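Local coordinates for hypothetical protein (Nostoc punctiforme, PDB 2O62) that is of unknown function but belongs to the DUF3598 family and consists of two calycin-like beta domains, the second probably related to an ATP synthase biogenesis factor, at residues Ser19-Asn22 / Thr28-Asn31; Ser35-Glu40 / Asn102-Leu107; Asn118-Ile123 / Ala219-Pro224; Leu138-Leu143 / Ile170-Ala175. One frame throughout, in Å; residues are numbered along the deposited sequence.

Contact 1 of 4, residues Ser19-Asn22 / Thr28-Asn31; sequences SFSN and TLLN
N22 turns CG to the side of its backbone N, opposite the carbonyl carbon (chi1 -60°), while N31 sends CG opposite its own backbone N (chi1 -171°). Both stand on one face of the sheet because N22 and N31 pair across it. With these torsions they run side by side and point the same way, their amide planes 29° apart. They belong to the beta hairpin made by strands 14-23 and 29-42, at a classic beta bulge where L30 and N31 both face N22. The N22 amide meets the stem of N31, with ND2 3.8 Å from N31 CB. N22 OD1 is held elsewhere, by the hydroxyl of T121 on strand 117-127.

The backbone makes the firm bonds. N22 N donates to N31 O at 2.6 Å. N22 O accepts twice, from L30 N at 2.7 Å and from N31 N at 3.2 Å. The L30 bond is nearly in line with the C=O bond, whereas N31 N lies in the carbonyl plane on a lone pair. Two donors on one acceptor are the mark of the bulge. N31 O has a second, weaker neighbour in S21 CA, a CA-H...O contact of 3.2 Å.

L29 and L30 lie by the same carbonyl. L29 reaches it with CD1, 3.6 Å from N22 O, and L30 lies near it with CB. The hydroxyl of S21 is taken by D32 and R124. Beyond the last direct bond, a water donates to F20 O at 2.9 Å and to N31 OD1 at 2.7 Å.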
loop_
_atom_site.group_PDB
_atom_site.type_symbol
_atom_site.label_atom_id
_atom_site.label_comp_id
_atom_site.label_asym_id
_atom_site.label_seq_id
_atom_site.Cartn_x
_atom_site.Cartn_y
_atom_site.Cartn_z
ATOM N N SER A 19 -10.068 7.851 -10.329
ATOM C CA SER A 19 -10.568 6.581 -10.855
ATOM C C SER A 19 -10.192 5.379 -10.040
ATOM O O SER A 19 -9.270 5.453 -9.219
ATOM C CB SER A 19 -10.043 6.349 -12.270
ATOM O OG SER A 19 -8.665 6.121 -12.293
ATOM N N PHE A 20 -10.894 4.283 -10.334
ATOM C CA PHE A 20 -10.564 2.945 -9.854
ATOM C C PHE A 20 -10.104 2.156 -11.050
ATOM O O PHE A 20 -10.873 1.980 -11.979
ATOM C CB PHE A 20 -11.811 2.251 -9.310
ATOM C CG PHE A 20 -12.261 2.729 -7.937
ATOM C CD1 PHE A 20 -12.498 4.065 -7.683
ATOM C CD2 PHE A 20 -12.564 1.828 -6.929
ATOM C CE1 PHE A 20 -12.938 4.498 -6.437
ATOM C CE2 PHE A 20 -13.032 2.277 -5.679
ATOM C CZ PHE A 20 -13.217 3.584 -5.450
ATOM N N SER A 21 -8.870 1.664 -11.015
ATOM C CA SER A 21 -8.214 1.011 -12.169
ATOM C C SER A 21 -7.767 -0.392 -11.812
ATOM O O SER A 21 -7.013 -0.565 -10.861
ATOM C CB SER A 21 -6.987 1.817 -12.596
ATOM O OG SER A 21 -7.352 3.159 -12.811
ATOM N N ASN A 22 -8.264 -1.386 -12.547
ATOM C CA ASN A 22 -7.849 -2.779 -12.394
ATOM C C ASN A 22 -6.726 -3.107 -13.333
ATOM O O ASN A 22 -6.866 -2.934 -14.525
ATOM C CB ASN A 22 -8.988 -3.719 -12.725
ATOM C CG ASN A 22 -10.168 -3.507 -11.828
ATOM O OD1 ASN A 22 -10.026 -3.073 -10.688
ATOM N ND2 ASN A 22 -11.345 -3.814 -12.332
ATOM N N THR A 28 -0.766 -4.673 -16.586
ATOM C CA THR A 28 -1.559 -4.281 -17.732
ATOM C C THR A 28 -2.861 -3.704 -17.239
ATOM O O THR A 28 -3.508 -4.310 -16.394
ATOM C CB THR A 28 -1.880 -5.501 -18.624
ATOM O OG1 THR A 28 -0.661 -6.062 -19.128
ATOM C CG2 THR A 28 -2.790 -5.116 -19.771
ATOM N N LEU A 29 -3.234 -2.525 -17.741
ATOM C CA LEU A 29 -4.507 -1.915 -17.360
ATOM C C LEU A 29 -5.642 -2.677 -18.037
ATOM O O LEU A 29 -5.700 -2.751 -19.265
ATOM C CB LEU A 29 -4.564 -0.425 -17.759
ATOM C CG LEU A 29 -5.891 0.314 -17.489
ATOM C CD1 LEU A 29 -6.189 0.289 -16.001
ATOM C CD2 LEU A 29 -5.855 1.717 -18.057
ATOM N N LEU A 30 -6.568 -3.181 -17.235
ATOM C CA LEU A 30 -7.678 -3.937 -17.744
ATOM C C LEU A 30 -8.956 -3.140 -17.763
ATOM O O LEU A 30 -9.717 -3.205 -18.735
ATOM C CB LEU A 30 -7.887 -5.201 -16.901
ATOM C CG LEU A 30 -6.667 -6.136 -16.804
ATOM C CD1 LEU A 30 -6.938 -7.318 -15.878
ATOM C CD2 LEU A 30 -6.269 -6.596 -18.179
ATOM N N ASN A 31 -9.213 -2.396 -16.703
ATOM C CA ASN A 31 -10.478 -1.713 -16.560
ATOM C C ASN A 31 -10.276 -0.490 -15.685
ATOM O O ASN A 31 -9.587 -0.553 -14.660
ATOM C CB ASN A 31 -11.497 -2.635 -15.916
ATOM C CG ASN A 31 -12.896 -2.058 -15.936
ATOM O OD1 ASN A 31 -13.393 -1.591 -14.901
ATOM N ND2 ASN A 31 -13.530 -2.032 -17.115
HETATM O O HOH W 1 -12.698 -0.186 -12.646
#

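Contact 2 of 4, residues Ser35-Glu40 / Asn102-Leu107; sequences SRLCLE and NRRLRL
R106 NH2 is salt-bridged to E125 OE2 and is also the atom that L37 comes nearest to, with CD1 at 3.5 Å. R104 NE uses the other oxygen, E125 OE1, so one carboxylate holds two arginines. Each arginine has a further polar partner: R104 NH1 bonds to N12 OD1 and R106 NH1 pairs with E95.

L37 CD1 meets both NH2 atoms, brought there by a bend at chi3 (-66° in R104, -80° in R106). This methyl lies at the edge of the R104 guanidinium, in its plane, with L37 CD1 3.9 Å from R104 NH2. The L37 and R104 side chains cross at about a right angle. R106 CD lies over one face of the R104 guanidinium, 3.9 Å above the plane and toward its rim. W16 makes a cation-pi contact with R104. L39 CD1 approaches R104 NH1 more distantly, at 4.2 Å.

The strands are not neighbours. In the curved antiparallel sheet of this calycin-family domain, strands 14-23 and 117-127 lie between 29-42 and 103-111. The short segments are 12.2 Å apart at closest approach, too far for backbone pairing; L37, L39, R104 and R106 point across the gap. R104 and R106 are buried, and the carboxylates and N12 would offset the cost.

R103 works on the other side of its strand. Its NH2 donates to R104 O at 3.1 Å, from above the carbonyl plane, and also forms a salt bridge with D217.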
loop_
_atom_site.group_PDB
_atom_site.type_symbol
_atom_site.label_atom_id
_atom_site.label_comp_id
_atom_site.label_asym_id
_atom_site.label_seq_id
_atom_site.Cartn_x
_atom_site.Cartn_y
_atom_site.Cartn_z
ATOM N N SER A 35 -14.307 8.110 -10.908
ATOM C CA SER A 35 -14.902 8.087 -9.568
ATOM C C SER A 35 -14.909 9.452 -8.859
ATOM O O SER A 35 -14.082 10.348 -9.120
ATOM C CB SER A 35 -14.178 7.049 -8.719
ATOM O OG SER A 35 -12.832 7.417 -8.493
ATOM N N ARG A 36 -15.930 9.607 -8.004
ATOM C CA ARG A 36 -16.037 10.720 -7.065
ATOM C C ARG A 36 -16.482 10.095 -5.746
ATOM O O ARG A 36 -17.509 9.403 -5.697
ATOM C CB ARG A 36 -17.070 11.755 -7.534
ATOM C CG ARG A 36 -17.015 13.088 -6.801
ATOM C CD ARG A 36 -17.832 14.196 -7.517
ATOM N NE ARG A 36 -18.016 15.392 -6.680
ATOM C CZ ARG A 36 -17.486 16.601 -6.893
ATOM N NH1 ARG A 36 -16.703 16.854 -7.947
ATOM N NH2 ARG A 36 -17.757 17.577 -6.036
ATOM N N LEU A 37 -15.685 10.316 -4.698
ATOM C CA LEU A 37 -15.904 9.723 -3.381
ATOM C C LEU A 37 -15.976 10.872 -2.419
ATOM O O LEU A 37 -15.003 11.570 -2.175
ATOM C CB LEU A 37 -14.777 8.770 -3.003
ATOM C CG LEU A 37 -14.965 7.852 -1.781
ATOM C CD1 LEU A 37 -13.974 6.721 -1.897
ATOM C CD2 LEU A 37 -14.743 8.508 -0.527
ATOM N N CYS A 38 -17.158 11.061 -1.890
ATOM C CA CYS A 38 -17.360 12.105 -0.891
ATOM C C CYS A 38 -17.421 11.480 0.490
ATOM O O CYS A 38 -18.179 10.574 0.754
ATOM C CB CYS A 38 -18.612 12.944 -1.136
ATOM S SG CYS A 38 -18.892 14.225 0.136
ATOM N N LEU A 39 -16.551 11.968 1.359
ATOM C CA LEU A 39 -16.561 11.596 2.770
ATOM C C LEU A 39 -16.889 12.863 3.521
ATOM O O LEU A 39 -16.127 13.839 3.531
ATOM C CB LEU A 39 -15.220 11.065 3.269
ATOM C CG LEU A 39 -14.750 9.685 2.837
ATOM C CD1 LEU A 39 -13.302 9.448 3.303
ATOM C CD2 LEU A 39 -15.677 8.606 3.443
ATOM N N GLU A 40 -18.029 12.848 4.172
ATOM C CA GLU A 40 -18.465 14.000 4.910
ATOM C C GLU A 40 -18.805 13.616 6.344
ATOM O O GLU A 40 -19.352 12.554 6.595
ATOM C CB GLU A 40 -19.669 14.610 4.227
ATOM C CG GLU A 40 -20.933 13.787 4.254
ATOM C CD GLU A 40 -21.987 14.306 3.264
ATOM O OE1 GLU A 40 -22.243 15.539 3.278
ATOM O OE2 GLU A 40 -22.543 13.473 2.483
ATOM N N ASN A 102 -2.932 16.918 -1.465
ATOM C CA ASN A 102 -4.197 16.859 -2.236
ATOM C C ASN A 102 -4.493 15.502 -2.883
ATOM O O ASN A 102 -5.364 15.415 -3.726
ATOM C CB ASN A 102 -4.241 17.949 -3.349
ATOM C CG ASN A 102 -3.354 17.611 -4.572
ATOM O OD1 ASN A 102 -2.148 17.287 -4.411
ATOM N ND2 ASN A 102 -3.935 17.714 -5.805
ATOM N N ARG A 103 -3.701 14.491 -2.560
ATOM C CA ARG A 103 -3.731 13.201 -3.229
ATOM C C ARG A 103 -3.939 12.069 -2.258
ATOM O O ARG A 103 -3.475 12.120 -1.113
ATOM C CB ARG A 103 -2.388 12.925 -3.937
ATOM C CG ARG A 103 -2.147 13.745 -5.199
ATOM C CD ARG A 103 -2.992 13.373 -6.414
ATOM N NE ARG A 103 -3.207 11.932 -6.455
ATOM C CZ ARG A 103 -2.365 11.050 -6.972
ATOM N NH1 ARG A 103 -1.311 11.463 -7.657
ATOM N NH2 ARG A 103 -2.628 9.751 -6.848
ATOM N N ARG A 104 -4.618 11.032 -2.738
ATOM C CA ARG A 104 -4.512 9.700 -2.151
ATOM C C ARG A 104 -4.080 8.755 -3.247
ATOM O O ARG A 104 -4.401 8.956 -4.439
ATOM C CB ARG A 104 -5.790 9.205 -1.496
ATOM C CG ARG A 104 -6.435 10.190 -0.579
ATOM C CD ARG A 104 -7.381 9.531 0.389
ATOM N NE ARG A 104 -8.527 8.942 -0.266
ATOM C CZ ARG A 104 -9.544 8.345 0.343
ATOM N NH1 ARG A 104 -9.583 8.263 1.659
ATOM N NH2 ARG A 104 -10.544 7.837 -0.367
ATOM N N LEU A 105 -3.320 7.742 -2.857
ATOM C CA LEU A 105 -2.990 6.638 -3.744
ATOM C C LEU A 105 -3.284 5.401 -2.967
ATOM O O LEU A 105 -2.648 5.167 -1.914
ATOM C CB LEU A 105 -1.516 6.593 -4.152
ATOM C CG LEU A 105 -1.337 5.239 -4.896
ATOM C CD1 LEU A 105 -1.583 5.450 -6.406
ATOM C CD2 LEU A 105 -0.155 4.467 -4.653
ATOM N N ARG A 106 -4.244 4.620 -3.465
ATOM C CA ARG A 106 -4.725 3.463 -2.724
ATOM C C ARG A 106 -4.540 2.245 -3.604
ATOM O O ARG A 106 -4.951 2.253 -4.766
ATOM C CB ARG A 106 -6.156 3.612 -2.308
ATOM C CG ARG A 106 -6.385 4.893 -1.654
ATOM C CD ARG A 106 -7.727 5.001 -0.956
ATOM N NE ARG A 106 -8.848 5.297 -1.834
ATOM C CZ ARG A 106 -9.969 4.579 -1.916
ATOM N NH1 ARG A 106 -10.126 3.445 -1.242
ATOM N NH2 ARG A 106 -10.979 5.011 -2.655
ATOM N N LEU A 107 -3.854 1.247 -3.074
ATOM C CA LEU A 107 -3.534 0.066 -3.840
ATOM C C LEU A 107 -4.130 -1.169 -3.179
ATOM O O LEU A 107 -3.815 -1.478 -2.039
ATOM C CB LEU A 107 -2.004 -0.069 -4.019
ATOM C CG LEU A 107 -1.480 -1.054 -5.093
ATOM C CD1 LEU A 107 -0.193 -0.576 -5.690
ATOM C CD2 LEU A 107 -1.230 -2.402 -4.496
#

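Contact 3 of 4, residues Asn118-Ile123 / Ala219-Pro224; sequences NGLTLI and ASATSP
L120 approaches A221 step by step along its side chain. CB leaves strand 117-127 toward strand 219-224 and is still 5.8 Å from A221 CB. CG is closer, 4.9 Å from A221 CB. CG lies beside the backbone N (chi1 -43°), and chi2 of 151° turns CD2 nearer to A221 than CD1. CD2 makes the contact, 4.0 Å from A221 CB, while CD1 stays at 4.4 Å from that same methyl.

L122, two residues on, repeats the meeting with another torsion. Its CG stands opposite the backbone N (chi1 -166°), and CD1 reaches A219 CB at 4.0 Å. L120 thus pairs with A221 and L122 with A219, so the two strands run in opposite senses. The CA atoms of each pair are 8.6 Å apart, which is too far for backbone pairing. The strands belong to two different sheets that face each other through side chains. The alanine methyls, short as they are, meet the ends of the longer leucines, and all four residues are buried.

Polar atoms are bonded at the border of this apolar patch: S223 OG pairs with Q109 OE1. This is where the N-terminal sheet rests on the C-terminal barrel, both of the calycin clan. L120 also touches L213 of strand 210-214 and L215 in the loop after it. L122 packs on L105 and L107 of strand 103-111 and on F23 of strand 14-23.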
loop_
_atom_site.group_PDB
_atom_site.type_symbol
_atom_site.label_atom_id
_atom_site.label_comp_id
_atom_site.label_asym_id
_atom_site.label_seq_id
_atom_site.Cartn_x
_atom_site.Cartn_y
_atom_site.Cartn_z
ATOM N N ASN A 118 -3.593 -12.337 -8.252
ATOM C CA ASN A 118 -4.608 -12.422 -9.315
ATOM C C ASN A 118 -4.873 -11.060 -9.991
ATOM O O ASN A 118 -5.221 -10.995 -11.141
ATOM C CB ASN A 118 -5.928 -12.941 -8.739
ATOM C CG ASN A 118 -7.008 -13.135 -9.793
ATOM O OD1 ASN A 118 -7.993 -12.398 -9.804
ATOM N ND2 ASN A 118 -6.814 -14.091 -10.698
ATOM N N GLY A 119 -4.762 -9.977 -9.236
ATOM C CA GLY A 119 -5.027 -8.681 -9.774
ATOM C C GLY A 119 -4.739 -7.608 -8.743
ATOM O O GLY A 119 -4.564 -7.877 -7.535
ATOM N N LEU A 120 -4.657 -6.395 -9.249
ATOM C CA LEU A 120 -4.578 -5.203 -8.415
ATOM C C LEU A 120 -5.554 -4.121 -8.828
ATOM O O LEU A 120 -5.932 -4.010 -10.000
ATOM C CB LEU A 120 -3.208 -4.596 -8.490
ATOM C CG LEU A 120 -1.934 -5.455 -8.442
ATOM C CD1 LEU A 120 -0.872 -4.757 -9.206
ATOM C CD2 LEU A 120 -1.438 -5.639 -7.067
ATOM N N THR A 121 -5.899 -3.298 -7.853
ATOM C CA THR A 121 -6.719 -2.122 -8.086
ATOM C C THR A 121 -5.879 -0.922 -7.616
ATOM O O THR A 121 -5.335 -0.915 -6.522
ATOM C CB THR A 121 -8.069 -2.213 -7.361
ATOM O OG1 THR A 121 -8.747 -3.423 -7.733
ATOM C CG2 THR A 121 -8.966 -0.991 -7.722
ATOM N N LEU A 122 -5.746 0.064 -8.477
ATOM C CA LEU A 122 -5.033 1.286 -8.181
ATOM C C LEU A 122 -6.019 2.404 -8.220
ATOM O O LEU A 122 -6.657 2.608 -9.222
ATOM C CB LEU A 122 -3.923 1.510 -9.184
ATOM C CG LEU A 122 -2.884 2.555 -8.811
ATOM C CD1 LEU A 122 -2.019 2.042 -7.656
ATOM C CD2 LEU A 122 -2.042 2.788 -10.058
ATOM N N ILE A 123 -6.198 3.068 -7.076
ATOM C CA ILE A 123 -7.147 4.123 -6.957
ATOM C C ILE A 123 -6.349 5.419 -6.765
ATOM O O ILE A 123 -5.744 5.650 -5.706
ATOM C CB ILE A 123 -8.092 3.873 -5.792
ATOM C CG1 ILE A 123 -8.799 2.505 -5.956
ATOM C CG2 ILE A 123 -9.092 5.007 -5.673
ATOM C CD1 ILE A 123 -9.577 2.021 -4.685
ATOM N N ALA A 219 3.704 4.303 -8.203
ATOM C CA ALA A 219 3.295 3.205 -7.334
ATOM C C ALA A 219 4.054 1.906 -7.576
ATOM O O ALA A 219 4.477 1.595 -8.697
ATOM C CB ALA A 219 1.833 2.956 -7.484
ATOM N N SER A 220 4.219 1.129 -6.520
ATOM C CA SER A 220 4.725 -0.207 -6.636
ATOM C C SER A 220 3.912 -1.139 -5.755
ATOM O O SER A 220 3.320 -0.717 -4.746
ATOM C CB SER A 220 6.224 -0.273 -6.288
ATOM O OG SER A 220 6.481 0.203 -4.996
ATOM N N ALA A 221 3.849 -2.391 -6.164
ATOM C CA ALA A 221 3.247 -3.420 -5.339
ATOM C C ALA A 221 4.251 -4.554 -5.129
ATOM O O ALA A 221 4.795 -5.081 -6.091
ATOM C CB ALA A 221 2.022 -3.958 -6.013
ATOM N N THR A 222 4.460 -4.969 -3.886
ATOM C CA THR A 222 5.331 -6.115 -3.586
ATOM C C THR A 222 4.456 -7.248 -3.038
ATOM O O THR A 222 3.723 -7.052 -2.076
ATOM C CB THR A 222 6.486 -5.711 -2.613
ATOM O OG1 THR A 222 7.279 -4.707 -3.255
ATOM C CG2 THR A 222 7.370 -6.889 -2.264
ATOM N N SER A 223 4.512 -8.392 -3.705
ATOM C CA SER A 223 3.619 -9.515 -3.497
ATOM C C SER A 223 4.397 -10.790 -3.220
ATOM O O SER A 223 5.331 -11.097 -3.968
ATOM C CB SER A 223 2.773 -9.801 -4.727
ATOM O OG SER A 223 2.034 -8.627 -5.093
ATOM N N PRO A 224 3.960 -11.574 -2.205
ATOM C CA PRO A 224 4.483 -12.938 -2.049
ATOM C C PRO A 224 4.402 -13.734 -3.364
ATOM O O PRO A 224 3.434 -13.616 -4.078
ATOM C CB PRO A 224 3.552 -13.544 -0.980
ATOM C CG PRO A 224 2.942 -12.381 -0.271
ATOM C CD PRO A 224 2.936 -11.248 -1.193
#

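Contact 4 of 4, residues Leu138-Leu143 / Ile170-Ala175; sequences LQINDL and IQLDDA
L143 and I170 bring their CA atoms to 6.8 Å where a single helix-like turn, residues 140-142, meets the end of strand 162-172. Two backbone bonds hold the turn: D142 N to Q139 O at 2.9 Å and L143 N to I140 O at 2.8 Å. The carboxylate of D142 folds back, and Q139 N donates to D142 OD2 at 3.0 Å, meeting it from above the carboxylate plane, 42° out of it.

I170 is the main contributor from the strand. Its CG1 lies beside the backbone N, opposite the carbonyl carbon (chi1 -56°), and the chain then extends (chi2 178°). This puts CD1 4.0 Å from L143 CB. I170 CB lies 3.9 Å from L143 O, and that carbonyl is bonded to W147 NE1. A second, looser meeting is methyl to methyl: I140 CG2 is 4.5 Å from L172 CD2.

The site lies in the C-terminal calycin-like barrel, where the chain enters its first strand, 145-155. L178 of strand 178-184 touches I140, I170 and L172, and L144 adds to I170 and L172. A glycerol, probably from the crystallisation liquor, lies about 4 Å from the I170 side chain.

Between the side chains the contact is one of apolar burial, greater at L143 and I170 than at the exposed L172, while I170 is also tied by backbone bonding to G145 close by.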
loop_
_atom_site.group_PDB
_atom_site.type_symbol
_atom_site.label_atom_id
_atom_site.label_comp_id
_atom_site.label_asym_id
_atom_site.label_seq_id
_atom_site.Cartn_x
_atom_site.Cartn_y
_atom_site.Cartn_z
ATOM N N LEU A 138 6.282 4.412 -12.661
ATOM C CA LEU A 138 7.511 4.079 -11.949
ATOM C C LEU A 138 8.481 3.251 -12.799
ATOM O O LEU A 138 8.068 2.297 -13.445
ATOM C CB LEU A 138 7.187 3.328 -10.674
ATOM C CG LEU A 138 8.306 3.076 -9.666
ATOM C CD1 LEU A 138 8.924 4.343 -9.136
ATOM C CD2 LEU A 138 7.758 2.248 -8.539
ATOM N N GLN A 139 9.759 3.646 -12.787
ATOM C CA GLN A 139 10.823 2.915 -13.483
ATOM C C GLN A 139 11.895 2.487 -12.489
ATOM O O GLN A 139 12.089 3.139 -11.478
ATOM C CB GLN A 139 11.477 3.820 -14.522
ATOM C CG GLN A 139 10.503 4.352 -15.570
ATOM C CD GLN A 139 10.064 3.293 -16.569
ATOM O OE1 GLN A 139 10.444 2.111 -16.470
ATOM N NE2 GLN A 139 9.260 3.714 -17.555
ATOM N N ILE A 140 12.599 1.407 -12.763
ATOM C CA ILE A 140 13.706 0.986 -11.872
ATOM C C ILE A 140 14.673 2.129 -11.645
ATOM O O ILE A 140 15.149 2.369 -10.546
ATOM C CB ILE A 140 14.537 -0.163 -12.496
ATOM C CG1 ILE A 140 13.687 -1.397 -12.647
ATOM C CG2 ILE A 140 15.741 -0.508 -11.623
ATOM C CD1 ILE A 140 13.068 -1.831 -11.382
ATOM N N ASN A 141 15.008 2.815 -12.718
ATOM C CA ASN A 141 15.933 3.925 -12.601
ATOM C C ASN A 141 15.494 5.044 -11.653
ATOM O O ASN A 141 16.320 5.807 -11.157
ATOM C CB ASN A 141 16.231 4.465 -13.976
ATOM C CG ASN A 141 17.052 3.499 -14.791
ATOM O OD1 ASN A 141 17.444 2.440 -14.316
ATOM N ND2 ASN A 141 17.301 3.854 -16.025
ATOM N N ASP A 142 14.206 5.145 -11.375
ATOM C CA ASP A 142 13.730 6.111 -10.382
ATOM C C ASP A 142 14.137 5.717 -8.953
ATOM O O ASP A 142 14.080 6.539 -8.042
ATOM C CB ASP A 142 12.207 6.190 -10.418
ATOM C CG ASP A 142 11.684 6.808 -11.701
ATOM O OD1 ASP A 142 12.350 7.705 -12.304
ATOM O OD2 ASP A 142 10.563 6.417 -12.097
ATOM N N LEU A 143 14.458 4.447 -8.752
ATOM C CA LEU A 143 14.707 3.940 -7.417
ATOM C C LEU A 143 16.173 3.723 -7.094
ATOM O O LEU A 143 16.521 3.635 -5.915
ATOM C CB LEU A 143 13.936 2.645 -7.172
ATOM C CG LEU A 143 12.430 2.753 -7.324
ATOM C CD1 LEU A 143 11.763 1.415 -7.192
ATOM C CD2 LEU A 143 11.866 3.745 -6.302
ATOM N N ILE A 170 19.573 0.379 -3.540
ATOM C CA ILE A 170 19.177 -0.346 -4.723
ATOM C C ILE A 170 20.201 -0.024 -5.798
ATOM O O ILE A 170 20.423 1.134 -6.115
ATOM C CB ILE A 170 17.740 0.046 -5.169
ATOM C CG1 ILE A 170 16.789 -0.185 -4.014
ATOM C CG2 ILE A 170 17.298 -0.777 -6.360
ATOM C CD1 ILE A 170 15.368 0.212 -4.308
ATOM N N GLN A 171 20.876 -1.045 -6.299
ATOM C CA GLN A 171 21.836 -0.831 -7.346
ATOM C C GLN A 171 21.779 -1.964 -8.362
ATOM O O GLN A 171 21.424 -3.092 -8.015
ATOM C CB GLN A 171 23.249 -0.701 -6.764
ATOM C CG GLN A 171 23.411 0.401 -5.646
ATOM C CD GLN A 171 23.361 1.939 -6.077
ATOM O OE1 GLN A 171 23.167 2.340 -7.254
ATOM N NE2 GLN A 171 23.557 2.794 -5.067
ATOM N N LEU A 172 22.147 -1.658 -9.610
ATOM C CA LEU A 172 22.293 -2.678 -10.622
ATOM C C LEU A 172 23.664 -3.280 -10.408
ATOM O O LEU A 172 24.612 -2.542 -10.093
ATOM C CB LEU A 172 22.218 -2.085 -12.034
ATOM C CG LEU A 172 20.875 -1.420 -12.349
ATOM C CD1 LEU A 172 20.907 -0.781 -13.750
ATOM C CD2 LEU A 172 19.739 -2.417 -12.243
ATOM N N ASP A 173 23.767 -4.605 -10.507
ATOM C CA ASP A 173 25.070 -5.261 -10.561
ATOM C C ASP A 173 25.434 -5.420 -12.039
ATOM O O ASP A 173 24.834 -4.763 -12.888
ATOM C CB ASP A 173 25.101 -6.573 -9.763
ATOM C CG ASP A 173 24.313 -7.698 -10.411
ATOM O OD1 ASP A 173 24.058 -7.636 -11.642
ATOM O OD2 ASP A 173 23.954 -8.648 -9.658
ATOM N N ASP A 174 26.384 -6.282 -12.382
ATOM C CA ASP A 174 27.080 -6.056 -13.651
ATOM C C ASP A 174 27.181 -7.049 -14.839
ATOM O O ASP A 174 27.980 -6.716 -15.740
ATOM C CB ASP A 174 28.525 -5.637 -13.299
ATOM C CG ASP A 174 29.337 -6.777 -12.670
ATOM O OD1 ASP A 174 29.090 -7.965 -12.996
ATOM O OD2 ASP A 174 30.216 -6.483 -11.829
ATOM N N ALA A 175 26.493 -8.198 -15.010
ATOM C CA ALA A 175 25.183 -8.737 -14.591
ATOM C C ALA A 175 23.871 -8.057 -14.963
ATOM O O ALA A 175 23.095 -8.644 -15.721
ATOM C CB ALA A 175 25.201 -9.283 -13.177
#

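From the N terminus, contact 1 closes first, across the short turn between strands 14-23 and 29-42. Contact 2 starts further along strand 29-42 and closes on strand 103-111 after 61 intervening residues. It joins strands that are not neighbours in the N-terminal sheet. Contact 3 follows, from 118-123 to 219-224, and spans the passage into the C-terminal barrel. Contact 4, from 138-143 to 170-175, falls within that span; no two contacts cross. A backbone bond, L122 N to S21 O, joins contacts 1 and 3; a probable one, I123 N to R106 O, joins 2 and 3. L138 CD2 touches A219 O, so contact 4 adjoins contact 3, the one that ties the two domains together.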